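Local coordinates for protein 3-oxosteroid 1-dehydrogenase (Sterolibacterium denitrificans, PDB 7P18) that probably uses FAD to introduce a double bond between C1 and C2 of 3-oxosteroids, passing the electrons to an acceptor, at residues Thr335-Phe338 / Ala339-Leu343; Pro56-Ser59 / Gln60-Ile63; Val510-Glu513 / Ser514-Ile518; Arg275-Gln278 / Met279-Tyr283. All blocks are in the same frame, centred on the assembly; numbering follows the deposited sequence. Where two conformers were deposited one is given.

Contact 1: residues Thr335-Phe338 / Ala339-Leu343; sequences TGLF and AERNL. With ANB (androsta-1,4-diene-3,17-dione), chain D.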
loop_
_atom_site.group_PDB
_atom_site.type_symbol
_atom_site.label_atom_id
_atom_site.label_comp_id
_atom_site.label_asym_id
_atom_site.label_seq_id
_atom_site.Cartn_x
_atom_site.Cartn_y
_atom_site.Cartn_z
ATOM N N THR A 335 4.563 -8.603 -7.925
ATOM C CA THR A 335 3.389 -7.760 -8.251
ATOM C C THR A 335 2.223 -8.170 -7.358
ATOM O O THR A 335 1.828 -9.376 -7.336
ATOM C CB THR A 335 3.000 -7.895 -9.725
ATOM O OG1 THR A 335 4.121 -7.455 -10.482
ATOM C CG2 THR A 335 1.829 -7.005 -10.088
ATOM N N GLY A 336 1.634 -7.195 -6.652
ATOM C CA GLY A 336 0.444 -7.505 -5.841
ATOM C C GLY A 336 -0.811 -7.608 -6.698
ATOM O O GLY A 336 -0.925 -6.866 -7.697
ATOM N N LEU A 337 -1.705 -8.509 -6.342
ATOM C CA LEU A 337 -3.036 -8.653 -6.977
ATOM C C LEU A 337 -4.045 -7.901 -6.095
ATOM O O LEU A 337 -4.571 -8.501 -5.167
ATOM C CB LEU A 337 -3.359 -10.137 -7.099
ATOM C CG LEU A 337 -2.422 -10.957 -7.999
ATOM C CD1 LEU A 337 -2.960 -12.354 -8.171
ATOM C CD2 LEU A 337 -2.184 -10.326 -9.358
ATOM N N PHE A 338 -4.242 -6.609 -6.340
ATOM C CA PHE A 338 -5.121 -5.759 -5.490
ATOM C C PHE A 338 -6.571 -5.873 -5.937
ATOM O O PHE A 338 -7.429 -6.055 -5.041
ATOM C CB PHE A 338 -4.661 -4.315 -5.476
ATOM C CG PHE A 338 -3.278 -4.134 -4.909
ATOM C CD1 PHE A 338 -3.087 -4.016 -3.545
ATOM C CD2 PHE A 338 -2.168 -4.108 -5.736
ATOM C CE1 PHE A 338 -1.822 -3.836 -3.016
ATOM C CE2 PHE A 338 -0.901 -3.964 -5.195
ATOM C CZ PHE A 338 -0.729 -3.821 -3.841
ATOM N N ALA A 339 -6.834 -5.748 -7.241
ATOM C CA ALA A 339 -8.209 -5.581 -7.780
ATOM C C ALA A 339 -8.695 -6.807 -8.564
ATOM O O ALA A 339 -9.915 -7.044 -8.606
ATOM C CB ALA A 339 -8.213 -4.385 -8.704
ATOM N N GLU A 340 -7.774 -7.488 -9.263
ATOM C CA GLU A 340 -8.125 -8.385 -10.405
ATOM C C GLU A 340 -8.767 -9.678 -9.896
ATOM O O GLU A 340 -9.514 -10.326 -10.668
ATOM C CB GLU A 340 -6.892 -8.718 -11.249
ATOM C CG GLU A 340 -6.138 -7.507 -11.728
ATOM C CD GLU A 340 -4.925 -7.172 -10.871
ATOM O OE1 GLU A 340 -5.094 -7.015 -9.620
ATOM O OE2 GLU A 340 -3.833 -7.010 -11.446
ATOM N N ARG A 341 -8.527 -10.064 -8.637
ATOM C CA ARG A 341 -9.131 -11.290 -8.061
ATOM C C ARG A 341 -10.674 -11.179 -8.004
ATOM O O ARG A 341 -11.347 -12.227 -7.963
ATOM C CB ARG A 341 -8.606 -11.598 -6.655
ATOM C CG ARG A 341 -7.103 -11.871 -6.594
ATOM C CD ARG A 341 -6.603 -11.922 -5.153
ATOM N NE ARG A 341 -6.419 -10.578 -4.620
ATOM C CZ ARG A 341 -7.230 -9.974 -3.743
ATOM N NH1 ARG A 341 -8.282 -10.594 -3.249
ATOM N NH2 ARG A 341 -6.934 -8.766 -3.311
ATOM N N ASN A 342 -11.213 -9.976 -7.973
ATOM C CA ASN A 342 -12.684 -9.752 -7.854
ATOM C C ASN A 342 -13.370 -10.079 -9.182
ATOM O O ASN A 342 -14.628 -10.238 -9.194
ATOM C CB ASN A 342 -13.031 -8.320 -7.471
ATOM C CG ASN A 342 -12.566 -7.943 -6.080
ATOM O OD1 ASN A 342 -11.466 -8.316 -5.688
ATOM N ND2 ASN A 342 -13.344 -7.109 -5.401
ATOM N N LEU A 343 -12.603 -10.168 -10.261
ATOM C CA LEU A 343 -13.146 -10.411 -11.633
ATOM C C LEU A 343 -13.719 -11.812 -11.746
ATOM O O LEU A 343 -13.326 -12.757 -11.049
ATOM C CB LEU A 343 -12.077 -10.110 -12.678
ATOM C CG LEU A 343 -11.726 -8.626 -12.798
ATOM C CD1 LEU A 343 -10.463 -8.446 -13.623
ATOM C CD2 LEU A 343 -12.864 -7.846 -13.421
HETATM C C1 ANB D . -3.818 -0.533 -2.883
HETATM C C10 ANB D . -4.817 0.043 -3.842
HETATM C C11 ANB D . -3.370 -0.719 -5.882
HETATM C C12 ANB D . -2.927 -0.457 -7.329
HETATM C C13 ANB D . -4.105 -0.022 -8.182
HETATM C C14 ANB D . -4.675 1.263 -7.565
HETATM C C15 ANB D . -5.604 1.813 -8.655
HETATM C C16 ANB D . -4.875 1.472 -9.967
HETATM C C17 ANB D . -3.816 0.454 -9.599
HETATM C C18 ANB D . -5.153 -1.147 -8.360
HETATM C C19 ANB D . -5.928 -1.028 -4.030
HETATM C C2 ANB D . -3.854 -0.348 -1.563
HETATM C C3 ANB D . -4.706 0.686 -0.977
HETATM C C4 ANB D . -5.306 1.591 -1.948
HETATM C C5 ANB D . -5.437 1.290 -3.248
HETATM C C6 ANB D . -6.284 2.138 -4.154
HETATM C C7 ANB D . -5.663 2.382 -5.521
HETATM C C8 ANB D . -5.208 1.072 -6.149
HETATM C C9 ANB D . -4.152 0.428 -5.220
HETATM O O1 ANB D . -4.869 0.802 0.245
HETATM O O2 ANB D . -2.922 0.081 -10.324
HETATM O O HOH W 1 -1.571 -6.025 -10.153
HETATM O O HOH W 2 -8.593 -8.552 -6.036
HETATM O O HOH W 3 -4.034 -4.877 -8.516
#
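The carbonyl oxygen of Leu337 is gripped side-on by the guanidinium group of Arg341, four residues further along the chain. Arg341 NE donates to Leu337 O at 2.8 Å with an N-H...O angle of 154°, and Arg341 NH2 reaches the same oxygen at 3.0 Å. The oxygen lies within a few degrees of the guanidinium plane, so both N-H groups converge on it from the group's edge. A bend at chi3 (-80°) folds the arginine back to this position, while its NH1 bonds Ser361 O. With an alanine here, Leu337 O would probably be left without its two N-H donors and the loop less firmly tied. Glu340 adds a second set of bonds: its OE1 accepts from Ala339 N at 3.2 Å, on the anti side of the carboxylate, and from a water that itself accepts from Phe338 N at 2.8 Å. Glu340 OE2 takes a second water, shared with Gly336 O, and also bonds Gly398 N. The Phe338 ring presents one face to the steroid, with C11 of androstadienedione 3.6 Å from Phe338 CG and displaced toward the ring's rim. Tyr363 packs edge-to-face with the same ring, and FAD also touches Phe338. The link between strand 335-336 and the 3-10 segment 340-342 thus places the Phe338 ring in the wall of the steroid pocket, beside the flavin.

Contact 2: residues Pro56-Ser59 / Gln60-Ile63; sequences PNNS and QMQI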
loop_
_atom_site.group_PDB
_atom_site.type_symbol
_atom_site.label_atom_id
_atom_site.label_comp_id
_atom_site.label_asym_id
_atom_site.label_seq_id
_atom_site.Cartn_x
_atom_site.Cartn_y
_atom_site.Cartn_z
ATOM N N PRO A 56 -12.059 9.564 6.749
ATOM C CA PRO A 56 -13.478 9.628 7.079
ATOM C C PRO A 56 -13.854 11.114 7.230
ATOM O O PRO A 56 -13.073 11.878 7.733
ATOM C CB PRO A 56 -13.608 8.836 8.375
ATOM C CG PRO A 56 -12.336 7.980 8.398
ATOM C CD PRO A 56 -11.268 8.832 7.758
ATOM N N ASN A 57 -15.077 11.425 6.818
ATOM C CA ASN A 57 -15.738 12.727 7.077
ATOM C C ASN A 57 -14.923 13.839 6.421
ATOM O O ASN A 57 -14.889 14.995 6.973
ATOM C CB ASN A 57 -15.930 12.959 8.569
ATOM C CG ASN A 57 -16.989 14.008 8.874
ATOM O OD1 ASN A 57 -17.932 14.268 8.076
ATOM N ND2 ASN A 57 -16.845 14.565 10.065
ATOM N N ASN A 58 -14.244 13.553 5.304
ATOM C CA ASN A 58 -13.516 14.637 4.584
ATOM C C ASN A 58 -14.578 15.594 4.000
ATOM O O ASN A 58 -15.741 15.155 3.715
ATOM C CB ASN A 58 -12.533 14.092 3.546
ATOM C CG ASN A 58 -13.193 13.436 2.367
ATOM O OD1 ASN A 58 -13.745 14.144 1.517
ATOM N ND2 ASN A 58 -13.171 12.096 2.312
ATOM N N SER A 59 -14.143 16.839 3.752
ATOM C CA SER A 59 -14.979 17.999 3.341
ATOM C C SER A 59 -15.561 17.822 1.934
ATOM O O SER A 59 -16.444 18.610 1.563
ATOM C CB SER A 59 -14.173 19.284 3.444
ATOM O OG SER A 59 -13.168 19.351 2.425
ATOM N N GLN A 60 -15.047 16.882 1.133
ATOM C CA GLN A 60 -15.347 16.751 -0.308
ATOM C C GLN A 60 -16.333 15.621 -0.548
ATOM O O GLN A 60 -16.691 15.351 -1.711
ATOM C CB GLN A 60 -14.039 16.624 -1.096
ATOM C CG GLN A 60 -13.148 17.860 -0.980
ATOM C CD GLN A 60 -11.801 17.607 -1.617
ATOM O OE1 GLN A 60 -11.713 17.366 -2.835
ATOM N NE2 GLN A 60 -10.782 17.589 -0.784
ATOM N N MET A 61 -16.813 14.956 0.501
ATOM C CA MET A 61 -17.709 13.805 0.315
ATOM C C MET A 61 -19.063 14.223 -0.298
ATOM O O MET A 61 -19.597 15.264 0.098
ATOM C CB MET A 61 -17.893 13.057 1.637
ATOM C CG MET A 61 -16.655 12.280 2.031
ATOM S SD MET A 61 -16.810 11.440 3.623
ATOM C CE MET A 61 -17.797 10.036 3.136
ATOM N N GLN A 62 -19.614 13.405 -1.168
ATOM C CA GLN A 62 -20.960 13.595 -1.783
ATOM C C GLN A 62 -22.058 12.960 -0.928
ATOM O O GLN A 62 -23.229 13.247 -1.185
ATOM C CB GLN A 62 -21.020 12.981 -3.177
ATOM C CG GLN A 62 -20.101 13.693 -4.132
ATOM C CD GLN A 62 -19.979 13.089 -5.510
ATOM O OE1 GLN A 62 -19.377 13.681 -6.412
ATOM N NE2 GLN A 62 -20.502 11.893 -5.703
ATOM N N ILE A 63 -21.702 12.143 0.067
ATOM C CA ILE A 63 -22.667 11.519 0.999
ATOM C C ILE A 63 -22.345 11.975 2.422
ATOM O O ILE A 63 -21.233 12.483 2.700
ATOM C CB ILE A 63 -22.670 9.995 0.844
ATOM C CG1 ILE A 63 -21.296 9.374 1.154
ATOM C CG2 ILE A 63 -23.182 9.612 -0.535
ATOM C CD1 ILE A 63 -21.352 7.874 1.292
HETATM O O HOH W 4 -11.046 18.043 1.904
#
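Asn58 and Met61 meet across a type I beta turn, their side chains crossing at about a right angle. Asn58 holds CG between its backbone N and carbonyl carbon (chi1 69°), which folds the amide back over the turn instead of leaving it extended. In that position Asn58 OD1 accepts from Gln60 N at 3.1 Å, in the carbonyl plane and on a lone pair, with an N-H...O angle of 145°. This side chain to backbone bond two residues ahead is the mark of an Asx turn. The backbone bond that closes the beta turn, Met61 N to Asn58 O, is weak at 3.4 Å, and the shorter bond from Gln60 N to the asparagine side chain supplements it one residue earlier. Met61 CG lies against the flat amide group, 3.5 Å from Asn58 ND2. Beyond it the methionine runs straight through chi2 and bends only at chi3 (78°), with SD 3.6 Å from Asn57 N. The Gln60 chain is extended as far as CD, carrying its amide to a water that accepts from Gln60 NE2 at 2.7 Å; a link from this water to Ser59 OG holds for one of two serine conformers and is doubtful. Asn58 ND2 is itself bonded to Ile55 O and Gly129 O, so both ends of this amide are engaged and its rotation is fixed. The turn lies in the loop between strand 53-54 and helix 67-78: Asn58 and Gln60 rest on strands 109-111 and 131-138, while Ser59 and Gln60 touch helix 84-104 at Glu99 and Asn102.

Contact 3: residues Val510-Glu513 / Ser514-Ile518; sequences VLDE and SDRPI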
loop_
_atom_site.group_PDB
_atom_site.type_symbol
_atom_site.label_atom_id
_atom_site.label_comp_id
_atom_site.label_asym_id
_atom_site.label_seq_id
_atom_site.Cartn_x
_atom_site.Cartn_y
_atom_site.Cartn_z
ATOM N N VAL A 510 7.042 8.114 20.583
ATOM C CA VAL A 510 7.411 6.724 20.904
ATOM C C VAL A 510 7.272 6.490 22.414
ATOM O O VAL A 510 7.809 7.290 23.207
ATOM C CB VAL A 510 8.804 6.372 20.359
ATOM C CG1 VAL A 510 9.222 4.986 20.778
ATOM C CG2 VAL A 510 8.831 6.531 18.847
ATOM N N LEU A 511 6.678 5.368 22.790
ATOM C CA LEU A 511 6.501 4.937 24.196
ATOM C C LEU A 511 7.484 3.824 24.559
ATOM O O LEU A 511 7.732 2.909 23.737
ATOM C CB LEU A 511 5.054 4.461 24.387
ATOM C CG LEU A 511 3.965 5.474 24.000
ATOM C CD1 LEU A 511 2.573 4.963 24.298
ATOM C CD2 LEU A 511 4.151 6.801 24.728
ATOM N N ASP A 512 7.970 3.851 25.809
ATOM C CA ASP A 512 8.834 2.785 26.366
ATOM C C ASP A 512 7.946 1.675 26.949
ATOM O O ASP A 512 6.708 1.774 26.853
ATOM C CB ASP A 512 9.850 3.407 27.319
ATOM C CG ASP A 512 9.280 3.875 28.655
ATOM O OD1 ASP A 512 8.119 3.531 28.981
ATOM O OD2 ASP A 512 10.027 4.586 29.334
ATOM N N GLU A 513 8.555 0.670 27.587
ATOM C CA GLU A 513 7.834 -0.520 28.124
ATOM C C GLU A 513 6.879 -0.107 29.261
ATOM O O GLU A 513 5.977 -0.908 29.611
ATOM C CB GLU A 513 8.862 -1.583 28.523
ATOM C CG GLU A 513 9.641 -2.137 27.343
ATOM C CD GLU A 513 8.845 -2.999 26.361
ATOM O OE1 GLU A 513 7.673 -3.281 26.636
ATOM O OE2 GLU A 513 9.401 -3.371 25.276
ATOM N N SER A 514 7.028 1.108 29.797
ATOM C CA SER A 514 6.169 1.659 30.878
ATOM C C SER A 514 5.148 2.649 30.329
ATOM O O SER A 514 4.538 3.306 31.152
ATOM C CB SER A 514 7.004 2.294 31.961
ATOM O OG SER A 514 7.870 1.317 32.528
ATOM N N ASP A 515 4.945 2.721 29.005
ATOM C CA ASP A 515 4.023 3.695 28.355
ATOM C C ASP A 515 4.479 5.136 28.610
ATOM O O ASP A 515 3.668 6.042 28.438
ATOM C CB ASP A 515 2.566 3.521 28.814
ATOM C CG ASP A 515 1.936 2.220 28.334
ATOM O OD1 ASP A 515 1.929 1.978 27.090
ATOM O OD2 ASP A 515 1.457 1.453 29.204
ATOM N N ARG A 516 5.742 5.360 28.950
ATOM C CA ARG A 516 6.301 6.726 29.102
ATOM C C ARG A 516 6.872 7.179 27.767
ATOM O O ARG A 516 7.683 6.460 27.176
ATOM C CB ARG A 516 7.378 6.707 30.185
ATOM C CG ARG A 516 7.953 8.081 30.480
ATOM C CD ARG A 516 9.044 8.095 31.546
ATOM N NE ARG A 516 9.573 9.448 31.733
ATOM C CZ ARG A 516 10.505 10.040 30.958
ATOM N NH1 ARG A 516 11.057 9.407 29.928
ATOM N NH2 ARG A 516 10.892 11.278 31.224
ATOM N N PRO A 517 6.491 8.368 27.247
ATOM C CA PRO A 517 7.110 8.910 26.046
ATOM C C PRO A 517 8.629 9.038 26.188
ATOM O O PRO A 517 9.126 9.506 27.228
ATOM C CB PRO A 517 6.499 10.298 25.843
ATOM C CG PRO A 517 5.207 10.213 26.603
ATOM C CD PRO A 517 5.439 9.258 27.753
ATOM N N ILE A 518 9.334 8.629 25.135
ATOM C CA ILE A 518 10.768 8.945 24.965
ATOM C C ILE A 518 10.826 10.354 24.403
ATOM O O ILE A 518 10.449 10.578 23.255
ATOM C CB ILE A 518 11.495 7.901 24.103
ATOM C CG1 ILE A 518 11.336 6.507 24.701
ATOM C CG2 ILE A 518 12.953 8.277 23.943
ATOM C CD1 ILE A 518 11.924 5.378 23.856
HETATM O O HOH W 5 10.670 7.097 28.584
HETATM O O HOH W 6 2.840 -0.544 29.846
#
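Asp512 turns its carboxylate across the chain toward Arg516, placing OD1 between two backbone N-H groups that approach from opposite faces of the carboxylate plane. Ser514 N donates to Asp512 OD1 at 2.8 Å, making an Asx turn, and Arg516 N at 3.0 Å. The first torsion, chi1 73°, brings Asp512 CG over the turn and makes this double grip possible. A water 2.7 Å from Asp512 OD2 accepts from Arg516 NH1 and can donate to OD2; the arginine chain runs extended from CG to NE, and its guanidinium plane is inclined 35° to the carboxylate. With a leucine in this position, Ser514 N and Arg516 N would probably lose their shared acceptor. Val510 and Ile518 lie side by side and point the same way, with Val510 CG1 4.1 Å from Ile518 CD1, whereas Leu511 CD2 meets Pro517 CG at 4.0 Å across a non-hydrogen-bonded antiparallel pair. Asp515 N to Asp512 O (2.9 Å) closes the type I turn 512-515; with Asp515 at positive phi and Asp512 N bonded to Arg516 O, this is a hairpin with a G1 bulge. Beyond the turn, Ile518 N to Val510 O (2.8 Å) also joins the two arms. The carboxylate therefore reinforces a turn already closed by backbone bonds, and its N-H donors would be expected to favour the ionised form.

Contact 4: residues Arg275-Gln278 / Met279-Tyr283; sequences RNQQ and MREQY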
loop_
_atom_site.group_PDB
_atom_site.type_symbol
_atom_site.label_atom_id
_atom_site.label_comp_id
_atom_site.label_asym_id
_atom_site.label_seq_id
_atom_site.Cartn_x
_atom_site.Cartn_y
_atom_site.Cartn_z
ATOM N N ARG A 275 11.904 -6.168 4.181
ATOM C CA ARG A 275 13.112 -6.563 3.404
ATOM C C ARG A 275 14.220 -7.152 4.291
ATOM O O ARG A 275 15.285 -7.491 3.741
ATOM C CB ARG A 275 13.598 -5.385 2.581
ATOM C CG ARG A 275 12.693 -5.045 1.409
ATOM C CD ARG A 275 12.775 -6.034 0.259
ATOM N NE ARG A 275 11.702 -5.910 -0.747
ATOM C CZ ARG A 275 11.423 -6.830 -1.675
ATOM N NH1 ARG A 275 12.150 -7.938 -1.740
ATOM N NH2 ARG A 275 10.406 -6.669 -2.511
ATOM N N ASN A 276 13.962 -7.389 5.578
ATOM C CA ASN A 276 14.963 -7.969 6.514
ATOM C C ASN A 276 14.514 -9.378 6.869
ATOM O O ASN A 276 13.600 -9.565 7.704
ATOM C CB ASN A 276 15.191 -7.038 7.718
ATOM C CG ASN A 276 16.230 -7.561 8.692
ATOM O OD1 ASN A 276 16.370 -8.766 8.847
ATOM N ND2 ASN A 276 16.877 -6.674 9.429
ATOM N N GLN A 277 15.112 -10.391 6.210
ATOM C CA GLN A 277 14.660 -11.795 6.369
ATOM C C GLN A 277 14.850 -12.229 7.826
ATOM O O GLN A 277 14.024 -12.999 8.347
ATOM C CB GLN A 277 15.404 -12.711 5.375
ATOM C CG GLN A 277 14.991 -14.155 5.499
ATOM C CD GLN A 277 13.627 -14.369 4.921
ATOM O OE1 GLN A 277 13.236 -13.667 3.997
ATOM N NE2 GLN A 277 12.957 -15.383 5.412
ATOM N N GLN A 278 15.911 -11.791 8.504
ATOM C CA GLN A 278 16.127 -12.200 9.925
ATOM C C GLN A 278 14.957 -11.679 10.792
ATOM O O GLN A 278 14.410 -12.418 11.624
ATOM C CB GLN A 278 17.475 -11.648 10.400
ATOM C CG GLN A 278 17.733 -11.850 11.888
ATOM C CD GLN A 278 17.136 -10.774 12.791
ATOM O OE1 GLN A 278 17.322 -9.565 12.596
ATOM N NE2 GLN A 278 16.448 -11.215 13.835
ATOM N N MET A 279 14.568 -10.424 10.589
ATOM C CA MET A 279 13.461 -9.818 11.377
ATOM C C MET A 279 12.127 -10.483 11.004
ATOM O O MET A 279 11.347 -10.790 11.921
ATOM C CB MET A 279 13.450 -8.305 11.163
ATOM C CG MET A 279 14.595 -7.613 11.880
ATOM S SD MET A 279 14.522 -5.809 11.822
ATOM C CE MET A 279 13.252 -5.518 13.037
ATOM N N ARG A 280 11.909 -10.821 9.717
ATOM C CA ARG A 280 10.715 -11.591 9.297
ATOM C C ARG A 280 10.697 -12.886 10.072
ATOM O O ARG A 280 9.659 -13.257 10.653
ATOM C CB ARG A 280 10.683 -11.857 7.788
ATOM C CG ARG A 280 10.633 -10.628 6.905
ATOM C CD ARG A 280 10.501 -11.051 5.425
ATOM N NE ARG A 280 9.205 -11.630 5.131
ATOM C CZ ARG A 280 8.238 -11.003 4.447
ATOM N NH1 ARG A 280 8.427 -9.789 3.975
ATOM N NH2 ARG A 280 7.078 -11.598 4.252
ATOM N N GLU A 281 11.806 -13.623 10.081
ATOM C CA GLU A 281 11.785 -14.924 10.797
ATOM C C GLU A 281 11.627 -14.729 12.307
ATOM O O GLU A 281 11.013 -15.608 12.961
ATOM C CB GLU A 281 13.042 -15.715 10.453
ATOM C CG GLU A 281 12.888 -16.255 9.062
ATOM C CD GLU A 281 14.073 -16.956 8.478
ATOM O OE1 GLU A 281 14.993 -17.231 9.262
ATOM O OE2 GLU A 281 14.038 -17.229 7.244
ATOM N N GLN A 282 12.155 -13.638 12.844
ATOM C CA GLN A 282 12.002 -13.369 14.310
ATOM C C GLN A 282 10.513 -13.124 14.635
ATOM O O GLN A 282 10.031 -13.576 15.689
ATOM C CB GLN A 282 12.899 -12.203 14.689
ATOM C CG GLN A 282 12.816 -11.852 16.182
ATOM C CD GLN A 282 13.798 -10.783 16.581
ATOM O OE1 GLN A 282 14.556 -10.270 15.772
ATOM N NE2 GLN A 282 13.739 -10.382 17.835
ATOM N N TYR A 283 9.778 -12.411 13.788
ATOM C CA TYR A 283 8.493 -11.800 14.211
ATOM C C TYR A 283 7.281 -12.352 13.455
ATOM O O TYR A 283 6.219 -12.532 14.106
ATOM C CB TYR A 283 8.586 -10.291 14.029
ATOM C CG TYR A 283 9.515 -9.593 14.994
ATOM C CD1 TYR A 283 9.256 -9.585 16.356
ATOM C CD2 TYR A 283 10.638 -8.928 14.546
ATOM C CE1 TYR A 283 10.088 -8.906 17.237
ATOM C CE2 TYR A 283 11.492 -8.259 15.414
ATOM C CZ TYR A 283 11.203 -8.245 16.766
ATOM O OH TYR A 283 12.055 -7.604 17.627
#
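From Asn276 the backbone enters helix 277-283, and the carbonyls of its first turn bond four residues ahead: Arg280 N to Asn276 O at 2.9 Å and Glu281 N to Gln277 O, with Gln282 N to Gln278 O following. Asn276 stands at the N-cap. Its OD1 accepts from Met279 N at 3.0 Å; Met279 N sits well above the amide plane, though the N-H...O angle is a straight 164°. Because CG is anti to the backbone N (chi1 -179°), the amide reaches forward over the first turn, where Met279 CG and SD pack against it; Asn276 ND2 to Met279 SD is 3.5 Å. The same ND2 also bonds Thr300 O. This N-cap begins a short helix in the FAD-binding domain, with Asn276 and Met279 touching Arg305 of helix 302-309. Two side chains reach one turn along the helix. Gln277 NE2 donates to Glu281 OE2 at 2.8 Å, on the anti side of the carboxylate, with the amide and carboxylate planes turned 76° to each other; this amide is also held by Thr288 O and Ala290 N. Gln278 and Gln282 lie alongside each other, and Gln278 NE2 meets Gln282 OE1 at 2.9 Å, their amide planes clearly inclined. Arg280 CG rests 3.3 Å from Asn276 O, while its guanidinium leaves toward Asp495, with which it forms a salt bridge, and bonds Thr288 OG1.

In the fold
Along the chain the order is contact 2, contact 4, contact 1, contact 3, each closing before the next opens, and all belong to the FAD-binding domain. None touches another. Contacts 1 and 4 come within about 8 Å by nearest atoms, and 3 and 4 within about 9 Å; contacts 1 and 3 lie on opposite sides of the chain's centre, their centres about 39 Å apart, as do contacts 2 and 4 at the same distance. Contact 1 includes strand 335-336, paired with strand 320-326, and alone touches cofactor and steroid. Contact 3 leads by its hairpin into strand 521-523, an edge of the parallel Rossmann-type sheet; contacts 2, 3 and 4 are local structure in other parts of the fold.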